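Local coordinates for protein kinase A regulatory subunit, putative (Trypanosoma cruzi, PDB 6FTF), which binds the nucleoside analogue 7-cyano-7-deazainosine in two cyclic-nucleotide-binding domains and probably controls the catalytic subunit of a cAMP-independent protein kinase A, at residues G110-E113 with L114-T118; I272-L275 with K276-A279. One frame throughout, in Å; residues are numbered along the deposited sequence. Where two conformers were deposited one is given.

Interaction 1: G110-E113 with L114-T118; sequences GELE and LMYDT. With 7CI (7-cyano-7-deazainosine), chain F.
Gly110-Glu113 meets Leu114-Thr118 along the short helix 111-116 and at its two ends; this is the helix of the phosphate-binding cassette in the first cyclic-nucleotide-binding domain, whose first turn binds the sugar hydroxyls of 7-cyano-7-deazainosine. Backbone bonds build the turns: Leu114 N to O of Gly110, the N-cap residue, then Met115 N to Glu111 O at 2.8 Å. Tyr116 N reaches Leu112 O, which also sits at the edge of the Tyr116 ring, while Leu112 CD1 packs on Tyr116 CD2 at 3.7 Å. Met115 CG lies over the centre of one ring face, and Arg153 takes the tyrosine hydroxyl. Past the helix, Asp117 N and Thr118 N both bond weakly to Glu113 O.

On the nucleoside, Gly110 N donates to O3, and Leu112 N adds a weak bond to the same hydroxyl. Glu111 has CG wedged between its backbone N and carbonyl carbon (chi1 85°), and its bent chain brings OE2 to O2, with OE1 held by Tyr172. Glu113 also bends at chi2. Its OE2 accepts from Val121 N, and the carboxylate spans two hydroxyls: O3 of the ligand donates to Glu113 OE1 at 2.7 Å, and O4 to Glu113 OE2, again at 2.7 Å.

Interaction 2: I272-L275 with K276-A279; sequences IDVL and KRCA
Lys276 folds back along Ile272 at the C-terminal side of the short helix 272-275. Its backbone N first makes an i to i-4 bond, Lys276 N to Ile272 O at 2.9 Å, and the side chain then runs past that same carbonyl. Lys276 CB is 3.6 Å from Ile272 O. CG of Lys276, set beside the backbone N and anti to the carbonyl carbon (chi1 -72°), comes closer still, 3.3 Å from Ile272 O. Lys276 CD is 3.9 Å from Ile272 O and about as far from Ile272 CG2 and Asp273 OD1. Lys276 CE is pressed against Ile272 CG2 at 3.5 Å, tight for two carbons. The chain is extended until chi4 (-76°), where a bend carries the amine away. Lys276 NZ ends 6.1 Å from Asp273 OD1, so the opposite charges can attract only at a distance and form no salt bridge.

One residue on, in the 3-10 segment 277-279, the bond spans one residue fewer, i to i-3: Arg277 N donates to Val274 O from well above the carbonyl plane. The extended arginine chain runs beside Val274, pointing the same way, and Val274 CG1 sits over one face of the Arg277 guanidinium, toward its rim. Cys278 N continues the i to i-3 pattern with a weak bond to Leu275 O.

On the side turned to the protein, Ile272 and Leu275 pack on Leu239 and Phe264, and Cys278 rests against Leu236 and Tyr284. Helix 272-275 thereby lies against helix 235-240, in the C-terminal helical part that follows the beta-barrel of the second cyclic-nucleotide-binding domain.

How the interactions relate
Interaction 1 comes first along the chain, in helix 111-116 of the first cyclic-nucleotide-binding domain; interaction 2 follows much later, beyond the barrel strands of the second. Their centres are about 34 Å apart on opposite sides of the chain's centre, their nearest atoms about 20 Å apart, and they share no helix or sheet. Each lies near a separate nucleoside, but in a different way: helix 111-116 grips its ligand directly, whereas 272-279 packs on helix 235-240, the later domain's counterpart of helix 111-116, with the Cys278 side chain about 7 Å from a bound ligand. One contact thus forms part of a nucleoside site itself, while the other supports the equivalent helix of the second domain by packing against it.

Interaction 1: G110-E113 with L114-T118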
# COMPACT_ATOMS: atom_id res chain seq x y z
N GLY A 110 13.14 -7.86 -6.14
CA GLY A 110 13.65 -7.60 -7.47
C GLY A 110 13.20 -6.28 -8.05
O GLY A 110 13.66 -5.90 -9.14
N GLU A 111 12.32 -5.57 -7.36
CA GLU A 111 11.78 -4.35 -7.92
C GLU A 111 12.79 -3.21 -7.93
O GLU A 111 12.72 -2.35 -8.80
CB GLU A 111 10.50 -3.95 -7.16
CG GLU A 111 10.67 -3.14 -5.89
CD GLU A 111 11.37 -3.84 -4.76
OE1 GLU A 111 11.82 -3.10 -3.84
OE2 GLU A 111 11.45 -5.09 -4.75
N LEU A 112 13.71 -3.20 -6.98
CA LEU A 112 14.71 -2.14 -6.94
C LEU A 112 15.56 -2.16 -8.20
O LEU A 112 15.82 -1.13 -8.83
CB LEU A 112 15.57 -2.35 -5.69
CG LEU A 112 16.55 -1.29 -5.23
CD1 LEU A 112 15.86 0.01 -4.92
CD2 LEU A 112 17.23 -1.79 -3.98
N GLU A 113 15.96 -3.37 -8.61
CA GLU A 113 16.79 -3.55 -9.78
C GLU A 113 16.04 -3.22 -11.07
O GLU A 113 16.63 -2.66 -12.00
CB GLU A 113 17.26 -5.00 -9.81
CG GLU A 113 18.23 -5.35 -8.69
CD GLU A 113 17.63 -5.42 -7.29
OE1 GLU A 113 16.40 -5.68 -7.15
OE2 GLU A 113 18.38 -5.24 -6.32
N LEU A 114 14.76 -3.60 -11.15
CA LEU A 114 13.97 -3.33 -12.35
C LEU A 114 13.60 -1.86 -12.48
O LEU A 114 13.63 -1.31 -13.58
CB LEU A 114 12.73 -4.21 -12.36
CG LEU A 114 12.99 -5.69 -12.61
CD1 LEU A 114 11.74 -6.50 -12.35
CD2 LEU A 114 13.48 -5.91 -14.01
N MET A 115 13.26 -1.22 -11.36
CA MET A 115 12.86 0.18 -11.41
C MET A 115 14.05 1.08 -11.71
O MET A 115 13.91 2.09 -12.41
CB MET A 115 12.20 0.56 -10.08
CG MET A 115 11.45 1.89 -10.08
SD MET A 115 10.59 2.28 -8.52
CE MET A 115 9.22 1.11 -8.54
N TYR A 116 15.23 0.76 -11.18
CA TYR A 116 16.38 1.65 -11.25
C TYR A 116 17.52 1.11 -12.11
O TYR A 116 18.59 1.74 -12.18
CB TYR A 116 16.86 1.98 -9.83
CG TYR A 116 15.79 2.68 -9.02
CD1 TYR A 116 15.40 3.97 -9.34
CD2 TYR A 116 15.17 2.07 -7.94
CE1 TYR A 116 14.40 4.62 -8.61
CE2 TYR A 116 14.20 2.72 -7.22
CZ TYR A 116 13.83 3.98 -7.55
OH TYR A 116 12.88 4.56 -6.78
N ASP A 117 17.32 -0.03 -12.77
CA ASP A 117 18.25 -0.56 -13.77
C ASP A 117 19.66 -0.70 -13.21
O ASP A 117 20.62 -0.07 -13.67
CB ASP A 117 18.23 0.27 -15.06
CG ASP A 117 18.83 -0.48 -16.24
OD1 ASP A 117 18.70 -1.72 -16.29
OD2 ASP A 117 19.42 0.18 -17.12
N THR A 118 19.79 -1.55 -12.20
CA THR A 118 21.07 -1.74 -11.54
C THR A 118 21.22 -3.21 -11.17
O THR A 118 20.22 -3.93 -11.01
CB THR A 118 21.13 -0.83 -10.30
OG1 THR A 118 22.48 -0.70 -9.83
CG2 THR A 118 20.20 -1.32 -9.18
C1 7CI F . 15.01 -5.92 -1.55
N1 7CI F . 15.72 -4.82 -0.82
O1 7CI F . 15.98 -6.86 -1.99
C2 7CI F . 15.24 -4.24 0.29
N2 7CI F . 14.08 -4.43 0.95
O2 7CI F . 13.19 -6.16 -2.99
C3 7CI F . 13.84 -3.68 2.04
N3 7CI F . 14.77 -2.73 2.48
O3 7CI F . 14.71 -5.73 -5.07
C4 7CI F . 15.94 -2.52 1.82
N4 7CI F . 19.53 -1.97 -0.24
C5 7CI F . 16.23 -3.28 0.68
O5 7CI F . 16.72 -1.64 2.28
C6 7CI F . 17.34 -3.35 -0.25
C7 7CI F . 16.95 -4.35 -1.15
C8 7CI F . 18.54 -2.60 -0.24
C9 7CI F . 14.33 -5.44 -2.75
C10 7CI F . 15.32 -5.63 -3.78
C11 7CI F . 15.93 -6.96 -3.39
C12 7CI F . 17.40 -7.19 -3.98
O4 7CI F . 18.19 -6.05 -3.75

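Interaction 2: I272-L275 with K276-A279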
# COMPACT_ATOMS: atom_id res chain seq x y z
N ILE A 272 1.15 0.28 12.50
CA ILE A 272 -0.17 -0.01 13.06
C ILE A 272 -0.20 0.27 14.56
O ILE A 272 -1.18 0.82 15.07
CB ILE A 272 -0.62 -1.44 12.70
CG1 ILE A 272 -1.08 -1.47 11.24
CG2 ILE A 272 -1.74 -1.91 13.62
CD1 ILE A 272 -1.35 -2.87 10.71
N ASP A 273 0.85 -0.09 15.29
CA ASP A 273 0.84 0.18 16.72
C ASP A 273 0.88 1.68 17.01
O ASP A 273 0.30 2.12 18.01
CB ASP A 273 1.96 -0.58 17.43
CG ASP A 273 1.69 -2.09 17.47
OD1 ASP A 273 0.54 -2.49 17.74
OD2 ASP A 273 2.64 -2.88 17.24
N VAL A 274 1.49 2.48 16.15
CA VAL A 274 1.42 3.93 16.29
C VAL A 274 -0.02 4.40 16.11
O VAL A 274 -0.54 5.21 16.89
CB VAL A 274 2.37 4.62 15.30
CG1 VAL A 274 2.21 6.13 15.34
CG2 VAL A 274 3.82 4.23 15.62
N LEU A 275 -0.70 3.91 15.07
CA LEU A 275 -2.07 4.32 14.80
C LEU A 275 -3.02 3.93 15.92
O LEU A 275 -4.00 4.65 16.19
CB LEU A 275 -2.54 3.71 13.49
CG LEU A 275 -1.78 4.19 12.25
CD1 LEU A 275 -2.20 3.39 11.02
CD2 LEU A 275 -1.97 5.67 12.00
N LYS A 276 -2.77 2.80 16.57
CA LYS A 276 -3.64 2.36 17.66
C LYS A 276 -3.53 3.25 18.91
O LYS A 276 -4.39 3.15 19.79
CB LYS A 276 -3.32 0.90 18.00
CG LYS A 276 -3.80 -0.10 16.94
CD LYS A 276 -3.43 -1.55 17.28
CE LYS A 276 -3.97 -2.53 16.23
NZ LYS A 276 -5.43 -2.79 16.34
N ARG A 277 -2.51 4.12 18.98
CA ARG A 277 -2.33 5.03 20.11
C ARG A 277 -3.45 6.05 20.22
O ARG A 277 -3.55 6.73 21.24
CB ARG A 277 -1.07 5.89 19.94
CG ARG A 277 0.29 5.23 19.99
CD ARG A 277 1.33 6.30 19.58
NE ARG A 277 2.69 5.79 19.47
CZ ARG A 277 3.74 6.53 19.09
NH1 ARG A 277 3.58 7.81 18.79
NH2 ARG A 277 4.95 5.98 19.02
N CYS A 278 -4.28 6.17 19.19
CA CYS A 278 -5.39 7.10 19.27
C CYS A 278 -6.29 6.80 20.46
O CYS A 278 -6.95 7.71 20.97
CB CYS A 278 -6.18 7.09 17.96
SG CYS A 278 -6.94 5.51 17.56
N ALA A 279 -6.33 5.55 20.93
CA ALA A 279 -7.16 5.23 22.09
C ALA A 279 -6.80 6.07 23.30
O ALA A 279 -7.66 6.30 24.16
CB ALA A 279 -7.02 3.75 22.44